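Local coordinates for cellulose-binding protein (Saccharophagus degradans, PDB 2YHG), which probably hydrolyses glycosidic bonds in carbohydrate metabolism, this chain being the C-terminal part, with a nucleoside hydrolase-like domain, of a longer protein, at residues 50-55 and 313-318; 329-334 and 418-423; 345-350 and 430-435; 383-388 and 410-415. One frame throughout, in Å; residues are numbered along the deposited sequence. Where two conformers were deposited one is given.

Interaction 1 of 4, residues 50-55 and 313-318; sequences QLVMAN and NDFQAR
Arg318 carries the polar half of this contact, reaching from helix 308-323 to the C-terminal end of helix 42-52. Two hydrogen bonds leave its NH1: one to Val52 O (3.0 Å, N-H...O 157°) and one to Asn55 OD1 (2.8 Å). Both acceptors are approached in their carbonyl planes on a lone pair, and the amide plane of Asn55 and the guanidinium plane of Arg318 are 32° apart. On the far side of the group, Arg318 NE donates to Asp314 OD1 at 2.8 Å in a salt bridge one helical turn back, while NH2 pairs with Glu56. Partners on NE, NH1 and NH2 thus fix the rotation of the guanidinium. Asp314 OD1 also accepts from His333, a second tie on the carboxylate.

Van der Waals contacts make up the rest. Met53 lays CB over one face of the guanidinium, off-centre toward its rim, with CG 3.7 Å from Arg318 CD, and its bent thioether brings CE to 3.5 Å from Asp314 OD2. Val52 CG2 serves two partners, packing on Arg318 CB at 3.7 Å and making an apolar contact with the edge of the Phe315 ring at CE1 (3.8 Å).

All six touching residues are buried. A carbonyl at the end of a helix, held by an arginine from another helix, is the central feature here; it joins helix 42-52, in the nucleoside hydrolase-like part, to helix 308-323, which also carries the zinc ligand Asp320.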
loop_
_atom_site.group_PDB
_atom_site.type_symbol
_atom_site.label_atom_id
_atom_site.label_comp_id
_atom_site.label_asym_id
_atom_site.label_seq_id
_atom_site.Cartn_x
_atom_site.Cartn_y
_atom_site.Cartn_z
ATOM N N GLN A 50 6.998 0.821 -7.174
ATOM C CA GLN A 50 5.588 0.601 -7.478
ATOM C C GLN A 50 5.458 -0.006 -8.882
ATOM O O GLN A 50 4.613 -0.899 -9.102
ATOM C CB GLN A 50 4.792 1.888 -7.368
ATOM C CG GLN A 50 3.363 1.842 -7.892
ATOM C CD GLN A 50 2.413 0.951 -7.110
ATOM O OE1 GLN A 50 1.611 1.455 -6.316
ATOM N NE2 GLN A 50 2.480 -0.351 -7.331
ATOM N N LEU A 51 6.222 0.468 -9.836
ATOM C CA LEU A 51 6.085 -0.041 -11.204
ATOM C C LEU A 51 6.450 -1.509 -11.331
ATOM O O LEU A 51 5.750 -2.242 -12.021
ATOM C CB LEU A 51 6.835 0.839 -12.183
ATOM C CG LEU A 51 6.226 2.238 -12.361
ATOM C CD1 LEU A 51 7.192 3.060 -13.204
ATOM C CD2 LEU A 51 4.884 2.184 -12.988
ATOM N N VAL A 52 7.510 -1.952 -10.682
ATOM C CA VAL A 52 7.869 -3.377 -10.779
ATOM C C VAL A 52 6.974 -4.261 -9.919
ATOM O O VAL A 52 7.006 -5.480 -10.059
ATOM C CB VAL A 52 9.368 -3.649 -10.535
ATOM C CG1 VAL A 52 10.230 -2.890 -11.530
ATOM C CG2 VAL A 52 9.781 -3.391 -9.083
ATOM N N MET A 53 6.157 -3.643 -9.073
ATOM C CA MET A 53 5.090 -4.302 -8.306
ATOM C C MET A 53 3.715 -4.140 -8.969
ATOM O O MET A 53 2.729 -4.606 -8.404
ATOM C CB MET A 53 5.032 -3.723 -6.849
ATOM C CG MET A 53 6.282 -4.039 -6.020
ATOM S SD MET A 53 6.216 -3.398 -4.349
ATOM C CE MET A 53 5.044 -4.534 -3.620
ATOM N N ALA A 54 3.638 -3.477 -10.112
ATOM C CA ALA A 54 2.341 -2.981 -10.587
ATOM C C ALA A 54 1.378 -4.084 -11.004
ATOM O O ALA A 54 0.181 -3.879 -11.070
ATOM C CB ALA A 54 2.512 -1.963 -11.706
ATOM N N ASN A 55 1.892 -5.270 -11.315
ATOM C CA ASN A 55 1.032 -6.405 -11.609
ATOM C C ASN A 55 0.132 -6.793 -10.426
ATOM O O ASN A 55 -0.866 -7.488 -10.615
ATOM C CB ASN A 55 1.877 -7.631 -11.994
ATOM C CG ASN A 55 2.629 -8.180 -10.802
ATOM O OD1 ASN A 55 3.492 -7.487 -10.248
ATOM N ND2 ASN A 55 2.291 -9.401 -10.373
ATOM N N ASN A 313 13.430 -8.674 -0.240
ATOM C CA ASN A 313 13.606 -9.783 -1.159
ATOM C C ASN A 313 12.657 -9.643 -2.347
ATOM O O ASN A 313 13.018 -9.933 -3.496
ATOM C CB ASN A 313 13.402 -11.122 -0.453
ATOM C CG ASN A 313 14.513 -11.445 0.501
ATOM O OD1 ASN A 313 15.426 -10.641 0.767
ATOM N ND2 ASN A 313 14.429 -12.653 1.056
ATOM N N ASP A 314 11.433 -9.177 -2.081
ATOM C CA ASP A 314 10.457 -8.930 -3.115
ATOM C C ASP A 314 11.014 -7.976 -4.178
ATOM O O ASP A 314 10.951 -8.256 -5.379
ATOM C CB ASP A 314 9.196 -8.378 -2.469
ATOM C CG ASP A 314 8.099 -8.092 -3.437
ATOM O OD1 ASP A 314 7.787 -8.924 -4.322
ATOM O OD2 ASP A 314 7.492 -7.023 -3.316
ATOM N N PHE A 315 11.519 -6.829 -3.765
ATOM C CA PHE A 315 11.984 -5.830 -4.720
ATOM C C PHE A 315 13.211 -6.363 -5.470
ATOM O O PHE A 315 13.352 -6.149 -6.654
ATOM C CB PHE A 315 12.262 -4.542 -3.964
ATOM C CG PHE A 315 12.566 -3.309 -4.814
ATOM C CD1 PHE A 315 12.168 -3.160 -6.103
ATOM C CD2 PHE A 315 13.183 -2.231 -4.214
ATOM C CE1 PHE A 315 12.402 -1.979 -6.791
ATOM C CE2 PHE A 315 13.394 -1.034 -4.884
ATOM C CZ PHE A 315 13.007 -0.910 -6.179
ATOM N N GLN A 316 14.100 -7.039 -4.763
ATOM C CA GLN A 316 15.274 -7.669 -5.400
ATOM C C GLN A 316 14.842 -8.584 -6.538
ATOM O O GLN A 316 15.382 -8.505 -7.656
ATOM C CB GLN A 316 16.104 -8.389 -4.364
ATOM C CG GLN A 316 17.268 -9.150 -4.953
ATOM C CD GLN A 316 18.040 -9.997 -3.976
ATOM O OE1 GLN A 316 17.963 -9.835 -2.762
ATOM N NE2 GLN A 316 18.824 -10.926 -4.518
ATOM N N ALA A 317 13.903 -9.491 -6.274
ATOM C CA ALA A 317 13.443 -10.422 -7.297
ATOM C C ALA A 317 12.785 -9.697 -8.436
ATOM O O ALA A 317 12.997 -10.060 -9.598
ATOM C CB ALA A 317 12.489 -11.442 -6.696
ATOM N N ARG A 318 11.991 -8.658 -8.143
ATOM C CA ARG A 318 11.303 -7.955 -9.221
ATOM C C ARG A 318 12.258 -7.183 -10.134
ATOM O O ARG A 318 11.985 -7.052 -11.323
ATOM C CB ARG A 318 10.206 -7.068 -8.647
ATOM C CG ARG A 318 9.071 -7.845 -8.046
ATOM C CD ARG A 318 8.131 -6.959 -7.261
ATOM N NE ARG A 318 7.013 -7.690 -6.676
ATOM C CZ ARG A 318 5.949 -8.096 -7.333
ATOM N NH1 ARG A 318 5.731 -7.723 -8.579
ATOM N NH2 ARG A 318 5.074 -8.860 -6.706
#

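Interaction 2 of 4, residues 329-334 and 418-423; sequences AANHHP and LRDNGS. With CA (calcium ion), chain D.
The amide of Asn331 and the carboxylate of Asp420 approach from opposite directions with their planes 39° apart. Asn331 ND2 donates to Asp420 OD1 at 3.1 Å (N-H...O 163°), on the syn side and close to both planes; a weak second bond runs to OD2, and ND2 also bonds Pro424 O. Gly422 N reaches the same OD1 from above the carboxylate plane, on the face from which ND2 also comes, and closes an Asx turn; Asp420 has a further hydrogen-bond partner in Leu426.

The calcium ion is bound by Asn331 OD1 at 2.4 Å, His332 O at 2.4 Å and Asp420 OD2 at 2.3 Å. The 3.2 Å between Asn331 OD1 and Asp420 OD2 is therefore that of two ligands sharing a cation. Asp366, Asp368 and Asp370 complete the site.

Beyond the metal, Pro334 CB rests against Leu418 CD2 at 3.6 Å. At the other end, a water links Asn331 N to Ser423 O, 2.9 Å from each.

Segment 329-334 lies in the loop after helix 308-323; its part 331-334 runs opposite to 418-423 (172° between end-to-end directions). Strand 372-378 lies against Pro334 and Leu418, and helix 308-323 touches Ala330 and His333.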
loop_
_atom_site.group_PDB
_atom_site.type_symbol
_atom_site.label_atom_id
_atom_site.label_comp_id
_atom_site.label_asym_id
_atom_site.label_seq_id
_atom_site.Cartn_x
_atom_site.Cartn_y
_atom_site.Cartn_z
ATOM N N ALA A 329 15.088 -17.694 -15.118
ATOM C CA ALA A 329 16.260 -17.005 -14.594
ATOM C C ALA A 329 15.985 -16.135 -13.368
ATOM O O ALA A 329 16.885 -15.493 -12.871
ATOM C CB ALA A 329 16.905 -16.145 -15.686
ATOM N N ALA A 330 14.770 -16.155 -12.833
ATOM C CA ALA A 330 14.463 -15.353 -11.645
ATOM C C ALA A 330 13.534 -16.152 -10.750
ATOM O O ALA A 330 12.894 -17.110 -11.188
ATOM C CB ALA A 330 13.829 -14.025 -12.034
ATOM N N ASN A 331 13.409 -15.691 -9.506
ATOM C CA ASN A 331 12.498 -16.301 -8.560
ATOM C C ASN A 331 11.137 -15.629 -8.559
ATOM O O ASN A 331 11.031 -14.416 -8.753
ATOM C CB ASN A 331 13.112 -16.269 -7.169
ATOM C CG ASN A 331 12.364 -17.144 -6.175
ATOM O OD1 ASN A 331 11.648 -18.069 -6.567
ATOM N ND2 ASN A 331 12.571 -16.905 -4.873
ATOM N N HIS A 332 10.101 -16.442 -8.370
ATOM C CA HIS A 332 8.721 -15.978 -8.265
ATOM C C HIS A 332 8.069 -16.456 -6.967
ATOM O O HIS A 332 8.475 -17.468 -6.383
ATOM C CB HIS A 332 7.923 -16.432 -9.474
ATOM C CG HIS A 332 8.631 -16.129 -10.756
ATOM N ND1 HIS A 332 9.595 -16.971 -11.257
ATOM C CD2 HIS A 332 8.649 -15.028 -11.545
ATOM C CE1 HIS A 332 10.175 -16.404 -12.302
ATOM N NE2 HIS A 332 9.611 -15.230 -12.511
ATOM N N HIS A 333 7.079 -15.719 -6.504
ATOM C CA HIS A 333 6.525 -15.932 -5.178
ATOM C C HIS A 333 5.809 -17.273 -5.058
ATOM O O HIS A 333 5.108 -17.687 -5.981
ATOM C CB HIS A 333 5.600 -14.813 -4.787
ATOM C CG HIS A 333 6.196 -13.463 -4.986
ATOM N ND1 HIS A 333 6.411 -12.907 -6.228
ATOM C CD2 HIS A 333 6.639 -12.572 -4.078
ATOM C CE1 HIS A 333 6.938 -11.702 -6.066
ATOM N NE2 HIS A 333 7.126 -11.491 -4.768
ATOM N N PRO A 334 5.860 -17.867 -3.862
ATOM C CA PRO A 334 5.029 -19.044 -3.621
ATOM C C PRO A 334 3.557 -18.654 -3.541
ATOM O O PRO A 334 3.204 -17.474 -3.390
ATOM C CB PRO A 334 5.544 -19.562 -2.291
ATOM C CG PRO A 334 6.235 -18.426 -1.640
ATOM C CD PRO A 334 6.710 -17.524 -2.705
ATOM N N LEU A 418 4.373 -18.108 4.146
ATOM C CA LEU A 418 4.968 -19.098 3.296
ATOM C C LEU A 418 6.292 -18.490 2.767
ATOM O O LEU A 418 6.296 -17.357 2.326
ATOM C CB LEU A 418 3.948 -19.364 2.191
ATOM C CG LEU A 418 4.134 -20.555 1.284
ATOM C CD1 LEU A 418 4.136 -21.868 2.060
ATOM C CD2 LEU A 418 3.091 -20.598 0.200
ATOM N N ARG A 419 7.377 -19.265 2.756
ATOM C CA ARG A 419 8.677 -18.774 2.295
ATOM C C ARG A 419 9.296 -19.833 1.426
ATOM O O ARG A 419 9.404 -21.000 1.858
ATOM C CB ARG A 419 9.598 -18.512 3.497
ATOM C CG ARG A 419 10.988 -18.007 3.150
ATOM C CD ARG A 419 11.860 -17.913 4.379
ATOM N NE ARG A 419 12.313 -19.239 4.761
ATOM C CZ ARG A 419 12.522 -19.645 5.993
ATOM N N ASP A 420 9.706 -19.467 0.213
ATOM C CA ASP A 420 10.424 -20.390 -0.648
ATOM C C ASP A 420 11.912 -20.360 -0.394
ATOM O O ASP A 420 12.408 -19.571 0.394
ATOM C CB ASP A 420 10.042 -20.216 -2.132
ATOM C CG ASP A 420 10.643 -18.982 -2.794
ATOM O OD1 ASP A 420 11.717 -18.520 -2.372
ATOM O OD2 ASP A 420 10.031 -18.537 -3.793
ATOM N N ASN A 421 12.631 -21.320 -0.980
ATOM C CA ASN A 421 14.089 -21.364 -0.881
ATOM C C ASN A 421 14.773 -20.968 -2.190
ATOM O O ASN A 421 15.914 -21.354 -2.443
ATOM C CB ASN A 421 14.574 -22.732 -0.389
ATOM C CG ASN A 421 14.432 -23.810 -1.428
ATOM O OD1 ASN A 421 13.625 -23.703 -2.357
ATOM N ND2 ASN A 421 15.224 -24.880 -1.288
ATOM N N GLY A 422 14.106 -20.160 -2.995
ATOM C CA GLY A 422 14.696 -19.559 -4.153
ATOM C C GLY A 422 15.600 -18.385 -3.796
ATOM O O GLY A 422 15.854 -18.121 -2.667
ATOM N N SER A 423 16.127 -17.758 -4.840
ATOM C CA SER A 423 17.190 -16.710 -4.692
ATOM C C SER A 423 16.654 -15.381 -5.245
ATOM O O SER A 423 16.468 -15.286 -6.425
ATOM C CB SER A 423 18.432 -17.048 -5.516
ATOM O OG SER A 423 19.428 -16.055 -5.306
HETATM CA CA CA D . 9.754 -19.401 -5.940
HETATM O O HOH W 1 15.198 -13.667 -8.401
#

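Interaction 3 of 4, residues 345-350 and 430-435; sequences AVMYLN and RRVVIN
Val432 and Val433 form the apolar centre from opposite faces of the sheet. On one face, Leu349 CD1 meets Val432 CG1 at 3.7 Å, and Met347 lies beside Val432; Leu359 of strand 356-360 packs on both Leu349 and Val432. On the other, the Tyr348 ring runs alongside Val433, CD1 to CB 3.7 Å. Val346 wedges in there: its CG1, trans to the backbone N (chi1 174°), lies over one face of the Tyr348 ring, toward its rim, and touches Val433 CG2 at 3.6 Å.

Between these faces, strands 347-350 and 430-435 pair in parallel, their short axes 24° apart. Four hydrogen bonds set the register: Met347 N to Arg431 O (2.9 Å), Val433 N to Met347 O (2.8 Å), Leu349 N to Val433 O, and Asn435 N to Leu349 O. This puts strand 347-351 at the margin of the four-stranded mixed sheet of the C-terminal domain, with 411-420 flanking 427-436 on its other side.

Toward the start, Met347 SD sits at the edge of the Arg430 guanidinium, 3.9 Å from NH1, whose hydrogen bond goes to Asp341 O. At the other end, Asn350 ND2 donates to a water (3.0 Å) that returns a weak bond to Asn435 O.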
loop_
_atom_site.group_PDB
_atom_site.type_symbol
_atom_site.label_atom_id
_atom_site.label_comp_id
_atom_site.label_asym_id
_atom_site.label_seq_id
_atom_site.Cartn_x
_atom_site.Cartn_y
_atom_site.Cartn_z
ATOM N N ALA A 345 -6.968 -13.312 -0.641
ATOM C CA ALA A 345 -7.836 -12.468 0.151
ATOM C C ALA A 345 -7.706 -12.965 1.573
ATOM O O ALA A 345 -7.294 -14.086 1.833
ATOM C CB ALA A 345 -9.261 -12.613 -0.305
ATOM N N VAL A 346 -8.049 -12.138 2.528
ATOM C CA VAL A 346 -8.168 -12.588 3.894
ATOM C C VAL A 346 -9.281 -13.617 3.967
ATOM O O VAL A 346 -10.343 -13.459 3.353
ATOM C CB VAL A 346 -8.428 -11.395 4.816
ATOM C CG1 VAL A 346 -8.706 -11.864 6.252
ATOM C CG2 VAL A 346 -7.228 -10.447 4.829
ATOM N N MET A 347 -9.045 -14.697 4.689
ATOM C CA MET A 347 -10.017 -15.767 4.872
ATOM C C MET A 347 -10.748 -15.590 6.174
ATOM O O MET A 347 -10.102 -15.361 7.185
ATOM C CB MET A 347 -9.244 -17.121 4.908
ATOM C CG MET A 347 -9.994 -18.404 5.023
ATOM S SD MET A 347 -8.816 -19.758 4.665
ATOM C CE MET A 347 -9.850 -20.851 3.771
ATOM N N TYR A 348 -12.064 -15.643 6.157
ATOM C CA TYR A 348 -12.877 -15.441 7.319
ATOM C C TYR A 348 -13.575 -16.750 7.685
ATOM O O TYR A 348 -14.203 -17.367 6.834
ATOM C CB TYR A 348 -13.915 -14.354 7.074
ATOM C CG TYR A 348 -13.315 -12.997 6.886
ATOM C CD1 TYR A 348 -12.978 -12.221 7.970
ATOM C CD2 TYR A 348 -12.991 -12.514 5.643
ATOM C CE1 TYR A 348 -12.386 -10.981 7.808
ATOM C CE2 TYR A 348 -12.395 -11.264 5.476
ATOM C CZ TYR A 348 -12.075 -10.527 6.568
ATOM O OH TYR A 348 -11.533 -9.262 6.435
ATOM N N LEU A 349 -13.462 -17.145 8.937
ATOM C CA LEU A 349 -14.087 -18.360 9.465
ATOM C C LEU A 349 -14.786 -18.023 10.755
ATOM O O LEU A 349 -14.322 -17.189 11.507
ATOM C CB LEU A 349 -13.010 -19.409 9.805
ATOM C CG LEU A 349 -12.153 -19.976 8.683
ATOM C CD1 LEU A 349 -11.219 -21.004 9.279
ATOM C CD2 LEU A 349 -13.017 -20.579 7.583
ATOM N N ASN A 350 -15.866 -18.715 11.046
ATOM C CA ASN A 350 -16.501 -18.691 12.356
ATOM C C ASN A 350 -16.269 -20.003 13.061
ATOM O O ASN A 350 -16.435 -21.062 12.450
ATOM C CB ASN A 350 -17.992 -18.478 12.185
ATOM C CG ASN A 350 -18.323 -17.130 11.587
ATOM O OD1 ASN A 350 -18.456 -17.114 10.262
ATOM N ND2 ASN A 350 -18.050 -16.126 12.203
ATOM N N ARG A 430 -1.248 -15.776 3.973
ATOM C CA ARG A 430 -2.691 -15.894 4.107
ATOM C C ARG A 430 -3.088 -15.662 5.556
ATOM O O ARG A 430 -2.723 -16.444 6.428
ATOM C CB ARG A 430 -3.222 -17.253 3.661
ATOM C CG ARG A 430 -4.737 -17.387 3.844
ATOM C CD ARG A 430 -5.498 -16.572 2.802
ATOM N NE ARG A 430 -5.195 -17.061 1.451
ATOM C CZ ARG A 430 -5.593 -18.242 0.967
ATOM N NH1 ARG A 430 -6.544 -18.932 1.566
ATOM N NH2 ARG A 430 -5.117 -18.700 -0.180
ATOM N N ARG A 431 -3.842 -14.608 5.813
ATOM C CA ARG A 431 -4.463 -14.388 7.085
ATOM C C ARG A 431 -5.794 -15.091 7.159
ATOM O O ARG A 431 -6.602 -15.010 6.251
ATOM C CB ARG A 431 -4.642 -12.884 7.351
ATOM C CG ARG A 431 -5.112 -12.596 8.784
ATOM C CD ARG A 431 -5.451 -11.130 9.007
ATOM N NE ARG A 431 -4.303 -10.289 8.694
ATOM C CZ ARG A 431 -3.774 -9.328 9.445
ATOM N NH1 ARG A 431 -4.201 -9.064 10.657
ATOM N NH2 ARG A 431 -2.797 -8.616 8.919
ATOM N N VAL A 432 -6.004 -15.778 8.278
ATOM C CA VAL A 432 -7.259 -16.405 8.636
ATOM C C VAL A 432 -7.813 -15.668 9.846
ATOM O O VAL A 432 -7.221 -15.698 10.927
ATOM C CB VAL A 432 -7.093 -17.893 8.943
ATOM C CG1 VAL A 432 -8.458 -18.523 9.163
ATOM C CG2 VAL A 432 -6.375 -18.603 7.793
ATOM N N VAL A 433 -8.916 -14.964 9.660
ATOM C CA VAL A 433 -9.595 -14.255 10.739
ATOM C C VAL A 433 -10.701 -15.166 11.234
ATOM O O VAL A 433 -11.641 -15.504 10.499
ATOM C CB VAL A 433 -10.170 -12.914 10.252
ATOM C CG1 VAL A 433 -11.043 -12.295 11.331
ATOM C CG2 VAL A 433 -9.038 -11.978 9.846
ATOM N N ILE A 434 -10.616 -15.567 12.497
ATOM C CA ILE A 434 -11.564 -16.478 13.117
ATOM C C ILE A 434 -12.430 -15.680 14.082
ATOM O O ILE A 434 -11.949 -15.170 15.085
ATOM C CB ILE A 434 -10.864 -17.635 13.842
ATOM C CG1 ILE A 434 -9.890 -18.359 12.890
ATOM C CG2 ILE A 434 -11.908 -18.580 14.400
ATOM C CD1 ILE A 434 -9.038 -19.467 13.534
ATOM N N ASN A 435 -13.700 -15.530 13.727
ATOM C CA ASN A 435 -14.693 -14.891 14.564
ATOM C C ASN A 435 -15.238 -15.947 15.522
ATOM O O ASN A 435 -15.741 -16.971 15.072
ATOM C CB ASN A 435 -15.835 -14.348 13.697
ATOM C CG ASN A 435 -15.356 -13.334 12.689
ATOM O OD1 ASN A 435 -15.408 -13.561 11.481
ATOM N ND2 ASN A 435 -14.708 -12.306 13.181
HETATM O O HOH W 2 -18.720 -16.335 15.154
#

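Interaction 4 of 4, residues 383-388 and 410-415; sequences DSYSGS and KDIHIL. With MG (magnesium ion), chain E.
Asp383, Ser384 and Asp411 all turn their first side-chain atom between the backbone N and the carbonyl carbon (chi1 63°, 66° and 72°), which brings each polar group to a backbone N-H of the other segment. Asp383 OD2 can then accept from His413 N at 2.9 Å, using its anti lone pair, while OD1 binds the magnesium ion at 2.2 Å. Ser384 and Asp411 bond reciprocally: Ser384 N donates to Asp411 OD1 at 2.9 Å, nearly along the C-O axis, and Asp411 N donates to Ser384 OG, also at 2.9 Å. A further backbone bond, Tyr385 N to Asp411 O, is longer at 3.1 Å.

The imidazole of His413 has Asp383 CA over one face, toward the rim, and Asp383 CB comes to 3.4 Å from its CD2. In the ring plane, His413 NE2 donates to Asp411 OD2 at 2.9 Å, although it meets that oxygen from above the carboxylate plane; ND1 is hydrogen-bonded to Arg431. Tyr385 CB packs beside Ile412 CG1.

Tyr385 O, Gly380 O and a water join Asp383 OD1 around the magnesium. With His378 also bonded to OD2, both carboxylate oxygens of Asp383 are engaged, which implies that strand 411-415 and His378 position the metal ligand from the second shell, and that magnesium probably favours its ionised form.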
loop_
_atom_site.group_PDB
_atom_site.type_symbol
_atom_site.label_atom_id
_atom_site.label_comp_id
_atom_site.label_asym_id
_atom_site.label_seq_id
_atom_site.Cartn_x
_atom_site.Cartn_y
_atom_site.Cartn_z
ATOM N N ASP A 383 -5.923 -8.384 16.505
ATOM C CA ASP A 383 -7.224 -8.969 16.777
ATOM C C ASP A 383 -7.806 -8.481 18.104
ATOM O O ASP A 383 -7.133 -7.848 18.921
ATOM C CB ASP A 383 -7.198 -10.506 16.647
ATOM C CG ASP A 383 -6.298 -11.201 17.629
ATOM O OD1 ASP A 383 -5.924 -10.642 18.666
ATOM O OD2 ASP A 383 -5.949 -12.372 17.340
ATOM N N SER A 384 -9.094 -8.738 18.318
ATOM C CA SER A 384 -9.760 -8.201 19.498
ATOM C C SER A 384 -9.609 -9.096 20.704
ATOM O O SER A 384 -9.798 -8.642 21.832
ATOM C CB SER A 384 -11.208 -7.913 19.217
ATOM O OG SER A 384 -11.934 -9.113 18.948
ATOM N N TYR A 385 -9.247 -10.352 20.518
ATOM C CA TYR A 385 -9.011 -11.237 21.640
ATOM C C TYR A 385 -7.824 -10.725 22.411
ATOM O O TYR A 385 -6.799 -10.371 21.824
ATOM C CB TYR A 385 -8.775 -12.649 21.123
ATOM C CG TYR A 385 -8.567 -13.633 22.222
ATOM C CD1 TYR A 385 -9.559 -13.853 23.152
ATOM C CD2 TYR A 385 -7.396 -14.327 22.335
ATOM C CE1 TYR A 385 -9.369 -14.741 24.218
ATOM C CE2 TYR A 385 -7.184 -15.222 23.396
ATOM C CZ TYR A 385 -8.174 -15.398 24.338
ATOM O OH TYR A 385 -7.959 -16.247 25.406
ATOM N N SER A 386 -7.929 -10.711 23.732
ATOM C CA SER A 386 -6.868 -10.118 24.529
ATOM C C SER A 386 -5.807 -11.095 24.972
ATOM O O SER A 386 -4.753 -10.678 25.437
ATOM C CB SER A 386 -7.408 -9.389 25.750
ATOM O OG SER A 386 -7.888 -10.314 26.688
ATOM N N GLY A 387 -6.078 -12.384 24.867
ATOM C CA GLY A 387 -5.201 -13.412 25.388
ATOM C C GLY A 387 -4.318 -14.051 24.342
ATOM O O GLY A 387 -4.178 -13.569 23.212
ATOM N N SER A 388 -3.617 -15.080 24.783
ATOM C CA SER A 388 -2.711 -15.840 23.939
ATOM C C SER A 388 -3.474 -17.007 23.303
ATOM O O SER A 388 -4.506 -17.460 23.816
ATOM C CB SER A 388 -1.516 -16.359 24.734
ATOM O OG SER A 388 -1.948 -17.208 25.775
ATOM N N LYS A 410 -15.052 -12.343 20.333
ATOM C CA LYS A 410 -13.824 -11.713 19.850
ATOM C C LYS A 410 -13.416 -12.357 18.530
ATOM O O LYS A 410 -13.995 -13.365 18.105
ATOM C CB LYS A 410 -12.734 -11.953 20.875
ATOM C CG LYS A 410 -13.077 -11.492 22.288
ATOM C CD LYS A 410 -13.341 -10.007 22.357
ATOM C CE LYS A 410 -13.765 -9.603 23.756
ATOM N NZ LYS A 410 -14.000 -8.148 23.812
ATOM N N ASP A 411 -12.417 -11.780 17.891
ATOM C CA ASP A 411 -11.778 -12.444 16.769
ATOM C C ASP A 411 -10.338 -12.755 17.082
ATOM O O ASP A 411 -9.706 -12.174 18.008
ATOM C CB ASP A 411 -11.975 -11.731 15.408
ATOM C CG ASP A 411 -11.229 -10.445 15.217
ATOM O OD1 ASP A 411 -10.549 -9.924 16.113
ATOM O OD2 ASP A 411 -11.244 -9.959 14.056
ATOM N N ILE A 412 -9.807 -13.701 16.319
ATOM C CA ILE A 412 -8.452 -14.212 16.459
ATOM C C ILE A 412 -7.860 -14.245 15.053
ATOM O O ILE A 412 -8.441 -14.868 14.153
ATOM C CB ILE A 412 -8.447 -15.610 17.082
ATOM C CG1 ILE A 412 -8.875 -15.548 18.553
ATOM C CG2 ILE A 412 -7.093 -16.287 16.945
ATOM C CD1 ILE A 412 -9.157 -16.889 19.204
ATOM N N HIS A 413 -6.746 -13.563 14.855
ATOM C CA HIS A 413 -6.088 -13.518 13.557
ATOM C C HIS A 413 -4.905 -14.461 13.550
ATOM O O HIS A 413 -3.959 -14.317 14.348
ATOM C CB HIS A 413 -5.625 -12.097 13.227
ATOM C CG HIS A 413 -6.728 -11.141 12.956
ATOM N ND1 HIS A 413 -6.540 -10.004 12.201
ATOM C CD2 HIS A 413 -8.013 -11.122 13.386
ATOM C CE1 HIS A 413 -7.681 -9.330 12.198
ATOM N NE2 HIS A 413 -8.591 -9.979 12.917
ATOM N N ILE A 414 -4.942 -15.433 12.641
ATOM C CA ILE A 414 -3.875 -16.392 12.443
ATOM C C ILE A 414 -3.250 -16.138 11.099
ATOM O O ILE A 414 -3.965 -16.051 10.106
ATOM C CB ILE A 414 -4.397 -17.832 12.536
ATOM C CG1 ILE A 414 -5.154 -18.079 13.850
ATOM C CG2 ILE A 414 -3.256 -18.804 12.320
ATOM C CD1 ILE A 414 -4.309 -17.948 15.103
ATOM N N LEU A 415 -1.936 -15.995 11.036
ATOM C CA LEU A 415 -1.243 -15.747 9.797
ATOM C C LEU A 415 -0.389 -16.913 9.347
ATOM O O LEU A 415 0.479 -17.385 10.095
ATOM C CB LEU A 415 -0.364 -14.514 9.932
ATOM C CG LEU A 415 0.370 -14.091 8.670
ATOM C CD1 LEU A 415 -0.593 -13.708 7.550
ATOM C CD2 LEU A 415 1.365 -12.947 8.976
HETATM MG MG MG E . -5.393 -9.324 20.341
HETATM O O HOH W 3 -5.114 -7.519 21.781
#

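Overall arrangement
From the N terminus, interaction 1 comes first, closing a long loop of 257 residues that brings helix 308-323 back to helix 42-52. Interaction 2 opens just afterwards and touches it, helix 308-323 meeting the loop that leads to the calcium site; it ties that loop to the end of strand 411-420. Interaction 3 ties strand 347-351 to strand 427-436, so its segments alternate with those of interaction 2 and the loops cross. Interaction 4 nests inside both, tying the loop after strand 372-378 to the start of strand 411-420; its centre is about 11 Å from that of interaction 3. Interactions 2 and 4 thus hold metals at opposite ends of one strand, their centres about 30 Å apart.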